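Local atomic coordinates of chalcone-flavanone isomerase family protein (PDB entry 4DOO), a protein that binds fatty acids, preferentially saturated ones, in the plastid with a chalcone-isomerase-like fold, and may take part in alpha-linolenic acid metabolism. Residues 27-32 and 42-47; 48-53 and 84-89; 106-111 and 125-130; 132-137 and 158-163. One frame throughout, in Å; residues are numbered along the deposited sequence.

Overall arrangement
The four contacts follow one another along the chalcone-isomerase-like domain. Contacts 1 and 2 join neighbouring strands of its large antiparallel sheet, which contact 4 reaches through strand 155-160. Contact 1 is the hairpin of strands 22-33 and 39-50; contact 2, about 19 Å away between centres, pairs 39-50 with 87-93, and V47 touches I89. Contact 3 joins helices 100-118 and 124-131, its centre about 14 Å from that of contact 4, with F107 against F134. One lauric acid meets contact 1 at its carboxylate, contact 3 at carboxylate and chain, and contact 4 toward its tail; contacts 1 and 3 also touch the second lauric acid, whereas contact 2 lies away from both.

Contact 1: 27-32 and 42-47; sequences VGLRKK and VYAFGV. With DAO (lauric acid), chain C; DAO (lauric acid), chain D.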
# COMPACT_ATOMS: atom_id res chain seq x y z
N VAL A 27 -9.83 0.59 1.92
CA VAL A 27 -9.77 -0.86 1.88
C VAL A 27 -10.13 -1.34 0.48
O VAL A 27 -11.12 -0.88 -0.09
CB VAL A 27 -10.74 -1.48 2.91
CG1 VAL A 27 -10.80 -3.00 2.74
CG2 VAL A 27 -10.29 -1.12 4.31
N GLY A 28 -9.34 -2.25 -0.06
CA GLY A 28 -9.61 -2.75 -1.40
C GLY A 28 -9.22 -4.20 -1.62
O GLY A 28 -8.81 -4.90 -0.69
N LEU A 29 -9.34 -4.64 -2.87
CA LEU A 29 -9.00 -6.00 -3.26
C LEU A 29 -8.03 -5.99 -4.43
O LEU A 29 -8.18 -5.20 -5.36
CB LEU A 29 -10.26 -6.78 -3.67
CG LEU A 29 -11.36 -7.03 -2.64
CD1 LEU A 29 -12.47 -7.85 -3.30
CD2 LEU A 29 -10.79 -7.78 -1.44
N ARG A 30 -7.03 -6.87 -4.37
CA ARG A 30 -6.05 -7.01 -5.43
C ARG A 30 -6.49 -8.27 -6.15
O ARG A 30 -6.48 -9.36 -5.57
CB ARG A 30 -4.65 -7.20 -4.83
CG ARG A 30 -3.48 -7.08 -5.81
CD ARG A 30 -3.21 -8.35 -6.61
NE ARG A 30 -1.87 -8.32 -7.20
CZ ARG A 30 -1.59 -8.65 -8.45
NH1 ARG A 30 -2.55 -9.06 -9.27
NH2 ARG A 30 -0.34 -8.58 -8.89
N LYS A 31 -6.90 -8.11 -7.40
CA LYS A 31 -7.37 -9.25 -8.18
C LYS A 31 -6.39 -9.66 -9.27
O LYS A 31 -5.42 -8.96 -9.55
CB LYS A 31 -8.71 -8.90 -8.84
CG LYS A 31 -9.82 -8.55 -7.86
CD LYS A 31 -11.03 -7.98 -8.58
CE LYS A 31 -12.10 -7.55 -7.58
NZ LYS A 31 -13.30 -6.98 -8.26
N LYS A 32 -6.66 -10.82 -9.86
CA LYS A 32 -5.87 -11.35 -10.95
C LYS A 32 -6.87 -11.66 -12.06
O LYS A 32 -7.77 -12.48 -11.87
CB LYS A 32 -5.15 -12.63 -10.52
CG LYS A 32 -4.50 -13.40 -11.66
CD LYS A 32 -3.44 -12.58 -12.38
CE LYS A 32 -2.76 -13.41 -13.47
NZ LYS A 32 -1.72 -12.64 -14.20
N VAL A 42 -7.13 -12.13 -5.06
CA VAL A 42 -5.88 -12.62 -4.48
C VAL A 42 -5.74 -12.27 -3.01
O VAL A 42 -5.46 -13.14 -2.19
CB VAL A 42 -4.67 -12.10 -5.26
CG1 VAL A 42 -3.39 -12.75 -4.73
CG2 VAL A 42 -4.83 -12.42 -6.74
N TYR A 43 -5.91 -10.99 -2.68
CA TYR A 43 -5.83 -10.56 -1.30
C TYR A 43 -6.57 -9.25 -1.08
O TYR A 43 -6.82 -8.50 -2.03
CB TYR A 43 -4.36 -10.41 -0.84
CG TYR A 43 -3.52 -9.38 -1.57
CD1 TYR A 43 -2.63 -9.76 -2.58
CD2 TYR A 43 -3.56 -8.03 -1.22
CE1 TYR A 43 -1.81 -8.82 -3.22
CE2 TYR A 43 -2.76 -7.08 -1.85
CZ TYR A 43 -1.88 -7.49 -2.84
OH TYR A 43 -1.04 -6.57 -3.43
N ALA A 44 -6.95 -8.99 0.17
CA ALA A 44 -7.62 -7.76 0.53
C ALA A 44 -6.52 -6.90 1.15
O ALA A 44 -5.58 -7.44 1.74
CB ALA A 44 -8.71 -8.02 1.55
N PHE A 45 -6.62 -5.59 1.01
CA PHE A 45 -5.61 -4.72 1.60
C PHE A 45 -6.23 -3.49 2.24
O PHE A 45 -7.33 -3.07 1.88
CB PHE A 45 -4.54 -4.34 0.56
CG PHE A 45 -5.07 -3.54 -0.60
CD1 PHE A 45 -5.19 -2.15 -0.51
CD2 PHE A 45 -5.43 -4.17 -1.79
CE1 PHE A 45 -5.67 -1.40 -1.59
CE2 PHE A 45 -5.91 -3.43 -2.88
CZ PHE A 45 -6.03 -2.05 -2.78
N GLY A 46 -5.53 -2.94 3.23
CA GLY A 46 -6.00 -1.76 3.91
C GLY A 46 -4.85 -0.78 3.92
O GLY A 46 -3.71 -1.16 4.22
N VAL A 47 -5.12 0.47 3.57
CA VAL A 47 -4.08 1.49 3.53
C VAL A 47 -4.22 2.44 4.72
O VAL A 47 -5.27 3.07 4.90
CB VAL A 47 -4.16 2.31 2.22
CG1 VAL A 47 -3.01 3.31 2.17
CG2 VAL A 47 -4.11 1.38 1.01
O1 DAO C . 1.68 -7.74 -7.11
O2 DAO C . 0.14 -7.49 -5.56
C1 DAO C . 1.29 -7.29 -6.01
C2 DAO C . 2.26 -6.48 -5.17
C3 DAO C . 2.64 -7.27 -3.93
C4 DAO C . 3.77 -6.56 -3.16
C5 DAO C . 3.95 -7.18 -1.77
C6 DAO C . 4.79 -8.45 -1.83
C7 DAO C . 4.47 -9.38 -0.67
C8 DAO C . 4.94 -10.79 -0.98
C9 DAO C . 4.49 -11.77 0.08
C10 DAO C . 5.05 -13.16 -0.21
C11 DAO C . 5.24 -13.95 1.08
C12 DAO C . 5.58 -15.40 0.78
O1 DAO D . -4.30 -19.00 -11.81
O2 DAO D . -3.79 -19.66 -9.77
C1 DAO D . -3.99 -18.76 -10.62
C2 DAO D . -3.84 -17.31 -10.19
C3 DAO D . -2.37 -16.91 -10.22
C4 DAO D . -1.99 -16.12 -8.97
C5 DAO D . -1.72 -14.66 -9.31
C6 DAO D . -0.44 -14.17 -8.65
C7 DAO D . -0.70 -12.94 -7.79
C8 DAO D . 0.25 -12.90 -6.60
C9 DAO D . 0.41 -11.48 -6.05
C10 DAO D . 0.16 -11.46 -4.55
C11 DAO D . 1.42 -11.10 -3.78
C12 DAO D . 1.22 -11.30 -2.29
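R30 and Y43 pack against each other on an antiparallel beta hairpin of the chalcone-isomerase-like sheet and together hold the carboxylate of a lauric acid. Their side is the dense one. CB of R30 sits over the centre of the Y43 ring, 3.5 Å from its centroid, in a CH-pi contact, and the arginine chain then bends at chi2 (-81°) to carry its guanidinium beyond the phenol. NE donates to O2 of the fatty acid at 2.7 Å and NH2 to O1 at 2.8 Å, both almost straight, while Y43 OH supplies a second bond to O2. Cutting R30 back to an alanine is likely to leave the carboxylate without its arginine partner and Y43 CZ and OH without the CG packed against them, only CB remaining over the ring. Farther along, G28 lies under the F45 ring, its CA 4.1 Å from the centroid, where any side chain would collide with the ring. R30 N donates to Y43 O, G28 and F45 exchange two bonds, and R30 O takes V42 N and, weakly, Y43 N: a classic beta bulge. By contrast, K31 turns away to solvent, and K32 meets V42 CG2 through its CB while its CG lies near C5 of the second lauric acid. The guanidinium is also fixed from its far end: NH1 donates to the carbonyl O of K31 at 2.9 Å.

Contact 2: 48-53 and 84-89; sequences YADCDD and DIKMTI
K86 and D53 cross at about a right angle, whereas K86 and D50 run side by side in the same direction, and the lysine ammonium comes close to both carboxylates. Bends at chi3 and chi4 (-65° and -61°) fold the K86 chain back so that NZ reaches D53 OD1 at 2.8 Å in a salt bridge, on the syn side of the carboxylate. The backbone N of K86 approaches the same oxygen from the anti side, at 2.9 Å and nearly straight, so two donors grip OD1 and limit the turning of the group. To D50 OD2 the salt bridge is long, 3.8 Å from NZ. D50 uses its other oxygen, OD1, through the anti lone pair, to accept from D53 N and cap the helix that starts at 51. Beneath the charges, CB of D53 rests on I85 CG2. Toward the sheet, Y48 and T88 face the same side, Y48 CB 4.0 Å from T88 CB; their polar ends go to P15 O and R22. Backbone bonds link Y48 with T88 and D50 N with K86 O. The whole is an antiparallel strand pair of the chalcone-isomerase-like sheet passing into an N-capped helix, with a salt-bridge network at the junction.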
# COMPACT_ATOMS: atom_id res chain seq x y z
N TYR A 48 -3.16 2.52 5.52
CA TYR A 48 -3.12 3.37 6.71
C TYR A 48 -2.11 4.51 6.56
O TYR A 48 -1.07 4.34 5.93
CB TYR A 48 -2.69 2.55 7.94
CG TYR A 48 -3.62 1.42 8.32
CD1 TYR A 48 -3.62 0.22 7.62
CD2 TYR A 48 -4.49 1.56 9.40
CE1 TYR A 48 -4.45 -0.83 7.98
CE2 TYR A 48 -5.33 0.51 9.77
CZ TYR A 48 -5.31 -0.68 9.06
OH TYR A 48 -6.14 -1.72 9.43
N ALA A 49 -2.42 5.65 7.16
CA ALA A 49 -1.53 6.81 7.11
C ALA A 49 -1.49 7.49 8.48
O ALA A 49 -2.51 7.59 9.16
CB ALA A 49 -2.01 7.80 6.05
N ASP A 50 -0.31 7.93 8.89
CA ASP A 50 -0.14 8.60 10.17
C ASP A 50 -0.85 9.95 10.14
O ASP A 50 -0.59 10.78 9.27
CB ASP A 50 1.35 8.80 10.47
CG ASP A 50 1.59 9.53 11.78
OD1 ASP A 50 1.47 10.77 11.81
OD2 ASP A 50 1.89 8.85 12.78
N CYS A 51 -1.75 10.16 11.09
CA CYS A 51 -2.54 11.38 11.17
C CYS A 51 -1.73 12.66 11.24
O CYS A 51 -2.00 13.61 10.49
CB CYS A 51 -3.47 11.32 12.39
SG CYS A 51 -4.72 10.05 12.26
N ASP A 52 -0.75 12.71 12.14
CA ASP A 52 0.06 13.91 12.28
C ASP A 52 0.82 14.25 11.01
O ASP A 52 0.92 15.42 10.63
CB ASP A 52 1.04 13.77 13.44
CG ASP A 52 0.35 13.63 14.79
OD1 ASP A 52 -0.62 14.38 15.04
OD2 ASP A 52 0.78 12.78 15.59
N ASP A 53 1.37 13.24 10.35
CA ASP A 53 2.13 13.44 9.12
C ASP A 53 1.25 14.02 8.02
O ASP A 53 1.67 14.90 7.27
CB ASP A 53 2.74 12.12 8.65
CG ASP A 53 3.87 11.64 9.55
OD1 ASP A 53 4.29 10.47 9.41
OD2 ASP A 53 4.35 12.43 10.40
N ASP A 84 7.00 12.82 3.46
CA ASP A 84 7.52 11.90 4.45
C ASP A 84 6.38 11.59 5.40
O ASP A 84 6.29 12.14 6.50
CB ASP A 84 8.71 12.51 5.20
CG ASP A 84 9.37 11.54 6.16
OD1 ASP A 84 9.31 10.31 5.90
OD2 ASP A 84 9.96 11.99 7.16
N ILE A 85 5.49 10.72 4.95
CA ILE A 85 4.33 10.32 5.72
C ILE A 85 4.42 8.82 6.01
O ILE A 85 4.55 8.01 5.09
CB ILE A 85 3.02 10.61 4.94
CG1 ILE A 85 2.81 12.12 4.81
CG2 ILE A 85 1.83 9.95 5.63
CD1 ILE A 85 1.66 12.52 3.90
N LYS A 86 4.38 8.47 7.29
CA LYS A 86 4.43 7.07 7.70
C LYS A 86 3.13 6.41 7.27
O LYS A 86 2.04 6.93 7.53
CB LYS A 86 4.60 6.96 9.22
CG LYS A 86 5.98 7.38 9.70
CD LYS A 86 6.15 7.19 11.21
CE LYS A 86 5.24 8.09 12.01
NZ LYS A 86 5.51 9.53 11.74
N MET A 87 3.25 5.27 6.61
CA MET A 87 2.08 4.55 6.15
C MET A 87 2.25 3.05 6.32
O MET A 87 3.37 2.54 6.46
CB MET A 87 1.83 4.83 4.67
CG MET A 87 1.66 6.30 4.31
SD MET A 87 1.21 6.44 2.58
CE MET A 87 0.67 8.16 2.50
N THR A 88 1.12 2.35 6.29
CA THR A 88 1.13 0.90 6.39
C THR A 88 0.14 0.34 5.37
O THR A 88 -0.95 0.88 5.20
CB THR A 88 0.69 0.40 7.79
OG1 THR A 88 1.66 0.78 8.77
CG2 THR A 88 0.56 -1.13 7.80
N ILE A 89 0.56 -0.72 4.69
CA ILE A 89 -0.30 -1.40 3.73
C ILE A 89 -0.42 -2.80 4.33
O ILE A 89 0.56 -3.54 4.38
CB ILE A 89 0.34 -1.54 2.33
CG1 ILE A 89 0.63 -0.16 1.73
CG2 ILE A 89 -0.59 -2.33 1.41
CD1 ILE A 89 -0.60 0.71 1.58
O HOH W 1 4.25 11.43 13.39

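Contact 3: 106-111 and 125-130; sequences AFQESV and ELLQSF. With DAO (lauric acid), chain C; DAO (lauric acid), chain D.
The rings of F107 and F130 meet in an offset edge-to-face stack: the edge of F130 is directed at the face of F107, with centroids 5.5 Å apart and planes at 83°. CE2 of F130 makes the closest approach between the two rings, 3.8 Å from F107 CD1. The same rim of F130 also reaches the bound lauric acid, where CZ lies 3.9 Å from C6 of the chain, close to the ring plane. F107 meets that chain from another flank, its CD2 obliquely near C8. Its CG lies between the backbone N and the carbonyl carbon (chi1 71°), which lays the ring beside the fatty acid and within range of F130. A leucine in place of F107 would probably deprive the F130 edge of its aromatic face and open a gap beside the middle of the acyl chain. Beside the rings the interface rests on L127 and V111. L127 reaches across with both methyls, CD1 against V111 CG1 at 3.9 Å and CD2 against the carbonyl O of Q108, and V111 CG2 touches F130 CE2. S110 OG donates to O1 of the lauric acid at 2.8 Å, adding to the grip of R30 and Y43 on the carboxylate, while A106 CB touches the second lauric acid. Segments 106-111 and 125-130, their axes at 138°, thus form an aromatic wall of the fatty-acid pocket in this chalcone-isomerase-like fold.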
# COMPACT_ATOMS: atom_id res chain seq x y z
N ALA A 106 4.99 -12.66 -9.69
CA ALA A 106 3.96 -11.62 -9.74
C ALA A 106 4.38 -10.29 -9.14
O ALA A 106 4.15 -9.24 -9.75
CB ALA A 106 2.68 -12.12 -9.07
N PHE A 107 4.98 -10.30 -7.94
CA PHE A 107 5.38 -9.03 -7.36
C PHE A 107 6.66 -8.49 -7.99
O PHE A 107 6.94 -7.30 -7.93
CB PHE A 107 5.48 -9.10 -5.82
CG PHE A 107 6.65 -9.90 -5.29
CD1 PHE A 107 7.96 -9.47 -5.47
CD2 PHE A 107 6.42 -11.06 -4.54
CE1 PHE A 107 9.03 -10.17 -4.91
CE2 PHE A 107 7.49 -11.77 -3.97
CZ PHE A 107 8.79 -11.32 -4.16
N GLN A 108 7.44 -9.36 -8.62
CA GLN A 108 8.65 -8.89 -9.28
C GLN A 108 8.22 -8.09 -10.51
O GLN A 108 8.84 -7.10 -10.87
CB GLN A 108 9.55 -10.06 -9.68
CG GLN A 108 10.40 -10.55 -8.51
CD GLN A 108 10.96 -11.94 -8.72
OE1 GLN A 108 11.77 -12.42 -7.92
NE2 GLN A 108 10.54 -12.61 -9.79
N GLU A 109 7.12 -8.52 -11.13
CA GLU A 109 6.59 -7.84 -12.30
C GLU A 109 5.92 -6.51 -11.92
O GLU A 109 6.24 -5.47 -12.48
CB GLU A 109 5.58 -8.72 -13.03
CG GLU A 109 5.20 -8.21 -14.41
CD GLU A 109 4.33 -9.20 -15.19
OE1 GLU A 109 3.17 -9.41 -14.79
OE2 GLU A 109 4.82 -9.76 -16.19
N SER A 110 5.00 -6.56 -10.95
CA SER A 110 4.29 -5.35 -10.53
C SER A 110 5.23 -4.31 -9.94
O SER A 110 5.22 -3.15 -10.35
CB SER A 110 3.20 -5.71 -9.51
OG SER A 110 3.75 -6.29 -8.35
N VAL A 111 6.05 -4.72 -8.98
CA VAL A 111 6.99 -3.79 -8.36
C VAL A 111 8.03 -3.38 -9.40
O VAL A 111 8.42 -2.22 -9.48
CB VAL A 111 7.69 -4.43 -7.14
CG1 VAL A 111 8.77 -3.51 -6.61
CG2 VAL A 111 6.65 -4.71 -6.05
N GLU A 125 19.16 -4.77 -8.76
CA GLU A 125 19.66 -5.03 -7.41
C GLU A 125 18.67 -4.56 -6.35
O GLU A 125 18.50 -5.20 -5.32
CB GLU A 125 21.03 -4.38 -7.19
CG GLU A 125 22.11 -4.87 -8.14
CD GLU A 125 23.52 -4.47 -7.71
OE1 GLU A 125 24.48 -4.79 -8.45
OE2 GLU A 125 23.66 -3.85 -6.64
N LEU A 126 18.03 -3.43 -6.62
CA LEU A 126 17.06 -2.89 -5.68
C LEU A 126 15.90 -3.88 -5.58
O LEU A 126 15.49 -4.25 -4.48
CB LEU A 126 16.54 -1.53 -6.17
CG LEU A 126 15.46 -0.89 -5.29
CD1 LEU A 126 15.97 -0.78 -3.86
CD2 LEU A 126 15.09 0.47 -5.85
N LEU A 127 15.40 -4.32 -6.73
CA LEU A 127 14.30 -5.28 -6.76
C LEU A 127 14.70 -6.58 -6.09
O LEU A 127 13.88 -7.25 -5.48
CB LEU A 127 13.86 -5.57 -8.20
CG LEU A 127 12.71 -6.57 -8.37
CD1 LEU A 127 11.46 -6.06 -7.66
CD2 LEU A 127 12.42 -6.79 -9.85
N GLN A 128 15.98 -6.94 -6.19
CA GLN A 128 16.45 -8.17 -5.57
C GLN A 128 16.51 -8.04 -4.05
O GLN A 128 16.28 -9.02 -3.33
CB GLN A 128 17.83 -8.56 -6.11
CG GLN A 128 18.36 -9.88 -5.57
CD GLN A 128 17.37 -11.02 -5.71
OE1 GLN A 128 16.90 -11.32 -6.81
NE2 GLN A 128 17.04 -11.67 -4.60
N SER A 129 16.81 -6.85 -3.56
CA SER A 129 16.87 -6.63 -2.11
C SER A 129 15.47 -6.80 -1.52
O SER A 129 15.31 -7.19 -0.36
CB SER A 129 17.42 -5.24 -1.79
OG SER A 129 16.55 -4.21 -2.26
N PHE A 130 14.45 -6.49 -2.32
CA PHE A 130 13.07 -6.62 -1.88
C PHE A 130 12.71 -8.10 -1.89
O PHE A 130 12.19 -8.64 -0.91
CB PHE A 130 12.13 -5.86 -2.82
CG PHE A 130 10.68 -5.96 -2.44
CD1 PHE A 130 10.22 -5.45 -1.23
CD2 PHE A 130 9.77 -6.59 -3.28
CE1 PHE A 130 8.87 -5.55 -0.87
CE2 PHE A 130 8.42 -6.70 -2.93
CZ PHE A 130 7.97 -6.17 -1.72
O1 DAO C . 1.68 -7.74 -7.11
O2 DAO C . 0.14 -7.49 -5.56
C1 DAO C . 1.29 -7.29 -6.01
C2 DAO C . 2.26 -6.48 -5.17
C3 DAO C . 2.64 -7.27 -3.93
C4 DAO C . 3.77 -6.56 -3.16
C5 DAO C . 3.95 -7.18 -1.77
C6 DAO C . 4.79 -8.45 -1.83
C7 DAO C . 4.47 -9.38 -0.67
C8 DAO C . 4.94 -10.79 -0.98
C9 DAO C . 4.49 -11.77 0.08
C10 DAO C . 5.05 -13.16 -0.21
C11 DAO C . 5.24 -13.95 1.08
C12 DAO C . 5.58 -15.40 0.78
O1 DAO D . -4.30 -19.00 -11.81
O2 DAO D . -3.79 -19.66 -9.77
C1 DAO D . -3.99 -18.76 -10.62
C2 DAO D . -3.84 -17.31 -10.19
C3 DAO D . -2.37 -16.91 -10.22
C4 DAO D . -1.99 -16.12 -8.97
C5 DAO D . -1.72 -14.66 -9.31
C6 DAO D . -0.44 -14.17 -8.65
C7 DAO D . -0.70 -12.94 -7.79
C8 DAO D . 0.25 -12.90 -6.60
C9 DAO D . 0.41 -11.48 -6.05
C10 DAO D . 0.16 -11.46 -4.55
C11 DAO D . 1.42 -11.10 -3.78
C12 DAO D . 1.22 -11.30 -2.29

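Contact 4: 132-137 and 158-163; sequences SLFKDE and VAIEGN. With DAO (lauric acid), chain C.
With chi1 at -44° the ring of F134 has its CG anti to the carbonyl carbon, and the side chain swings toward I160 and V158 on the sheet; E137, bent at chi2 (-57°), turns toward the same isoleucine. The contact joins the loop after helix 124-131, which makes a type I beta turn from F134 to E137, to a strand of the chalcone-isomerase-like sheet that ends in a type I' hairpin turn, I160 to N163. No hydrogen bond passes between the two, and the packing is largely apolar. I160 CD1 meets the F134 ring at its edge, 3.7 Å from CD2, and V158 CG1 comes obliquely to CE2. L133 crosses V158 beside this, CD1 to CG2, also at 3.7 Å. One face of the F134 ring carries L133 CB near its rim; the opposite face lies against the lauric acid, whose C8 is 3.6 Å above the plane, also offset toward the rim. E137 and I160 come from opposite directions near the tail's end, with OE1 3.5 Å from I160 CD1, and CB of E137 touches the terminal methyl C12 of the fatty acid at 3.5 Å.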
# COMPACT_ATOMS: atom_id res chain seq x y z
N SER A 132 14.59 -10.69 -1.68
CA SER A 132 15.31 -11.39 -0.63
C SER A 132 14.62 -11.36 0.73
O SER A 132 14.88 -12.21 1.58
CB SER A 132 16.73 -10.83 -0.48
OG SER A 132 17.49 -11.05 -1.66
N LEU A 133 13.74 -10.38 0.93
CA LEU A 133 13.03 -10.28 2.20
C LEU A 133 12.13 -11.51 2.41
O LEU A 133 11.82 -11.87 3.55
CB LEU A 133 12.17 -9.01 2.23
CG LEU A 133 12.88 -7.65 2.18
CD1 LEU A 133 11.83 -6.55 2.18
CD2 LEU A 133 13.82 -7.50 3.37
N PHE A 134 11.73 -12.15 1.32
CA PHE A 134 10.86 -13.32 1.42
C PHE A 134 11.55 -14.62 1.05
O PHE A 134 10.90 -15.61 0.73
CB PHE A 134 9.63 -13.13 0.52
CG PHE A 134 9.02 -11.76 0.62
CD1 PHE A 134 9.49 -10.71 -0.17
CD2 PHE A 134 7.98 -11.51 1.51
CE1 PHE A 134 8.95 -9.44 -0.06
CE2 PHE A 134 7.43 -10.23 1.63
CZ PHE A 134 7.92 -9.19 0.84
N LYS A 135 12.88 -14.62 1.10
CA LYS A 135 13.67 -15.80 0.75
C LYS A 135 13.40 -17.03 1.63
O LYS A 135 13.59 -18.16 1.18
CB LYS A 135 15.16 -15.46 0.80
CG LYS A 135 15.64 -14.99 2.16
CD LYS A 135 17.11 -14.57 2.13
CE LYS A 135 18.02 -15.74 1.77
NZ LYS A 135 17.91 -16.85 2.76
N ASP A 136 12.96 -16.81 2.86
CA ASP A 136 12.70 -17.91 3.78
C ASP A 136 11.25 -18.39 3.84
O ASP A 136 10.90 -19.23 4.67
CB ASP A 136 13.16 -17.54 5.20
CG ASP A 136 14.64 -17.26 5.27
OD1 ASP A 136 15.42 -18.09 4.75
OD2 ASP A 136 15.03 -16.22 5.85
N GLU A 137 10.40 -17.86 2.97
CA GLU A 137 9.00 -18.25 2.94
C GLU A 137 8.78 -19.40 1.97
O GLU A 137 9.21 -19.32 0.82
CB GLU A 137 8.13 -17.06 2.54
CG GLU A 137 8.40 -15.82 3.37
CD GLU A 137 8.21 -16.07 4.86
OE1 GLU A 137 8.78 -15.31 5.67
OE2 GLU A 137 7.48 -17.02 5.21
N VAL A 158 9.01 -4.77 6.23
CA VAL A 158 8.02 -5.82 6.00
C VAL A 158 7.91 -6.78 7.18
O VAL A 158 8.92 -7.24 7.73
CB VAL A 158 8.38 -6.66 4.75
CG1 VAL A 158 7.30 -7.72 4.52
CG2 VAL A 158 8.52 -5.76 3.54
N ALA A 159 6.67 -7.08 7.56
CA ALA A 159 6.40 -8.00 8.64
C ALA A 159 5.40 -9.03 8.12
O ALA A 159 4.42 -8.69 7.45
CB ALA A 159 5.83 -7.26 9.83
N ILE A 160 5.67 -10.30 8.42
CA ILE A 160 4.80 -11.39 7.98
C ILE A 160 4.27 -12.10 9.22
O ILE A 160 5.04 -12.53 10.08
CB ILE A 160 5.57 -12.38 7.08
CG1 ILE A 160 6.05 -11.65 5.82
CG2 ILE A 160 4.67 -13.54 6.68
CD1 ILE A 160 6.86 -12.52 4.87
N GLU A 161 2.95 -12.21 9.31
CA GLU A 161 2.28 -12.84 10.44
C GLU A 161 2.76 -12.24 11.76
O GLU A 161 2.91 -12.95 12.76
CB GLU A 161 2.50 -14.36 10.42
CG GLU A 161 1.82 -15.07 9.25
CD GLU A 161 0.29 -15.05 9.34
OE1 GLU A 161 -0.30 -13.96 9.45
OE2 GLU A 161 -0.32 -16.14 9.29
N GLY A 162 3.00 -10.94 11.76
CA GLY A 162 3.44 -10.25 12.96
C GLY A 162 4.93 -10.25 13.22
O GLY A 162 5.39 -9.63 14.18
N ASN A 163 5.70 -10.94 12.38
CA ASN A 163 7.14 -11.01 12.56
C ASN A 163 7.90 -10.18 11.53
O ASN A 163 7.77 -10.39 10.33
CB ASN A 163 7.61 -12.47 12.46
CG ASN A 163 6.90 -13.38 13.46
OD1 ASN A 163 6.84 -13.08 14.65
ND2 ASN A 163 6.37 -14.50 12.97
O1 DAO C . 1.68 -7.74 -7.11
O2 DAO C . 0.14 -7.49 -5.56
C1 DAO C . 1.29 -7.29 -6.01
C2 DAO C . 2.26 -6.48 -5.17
C3 DAO C . 2.64 -7.27 -3.93
C4 DAO C . 3.77 -6.56 -3.16
C5 DAO C . 3.95 -7.18 -1.77
C6 DAO C . 4.79 -8.45 -1.83
C7 DAO C . 4.47 -9.38 -0.67
C8 DAO C . 4.94 -10.79 -0.98
C9 DAO C . 4.49 -11.77 0.08
C10 DAO C . 5.05 -13.16 -0.21
C11 DAO C . 5.24 -13.95 1.08
C12 DAO C . 5.58 -15.40 0.78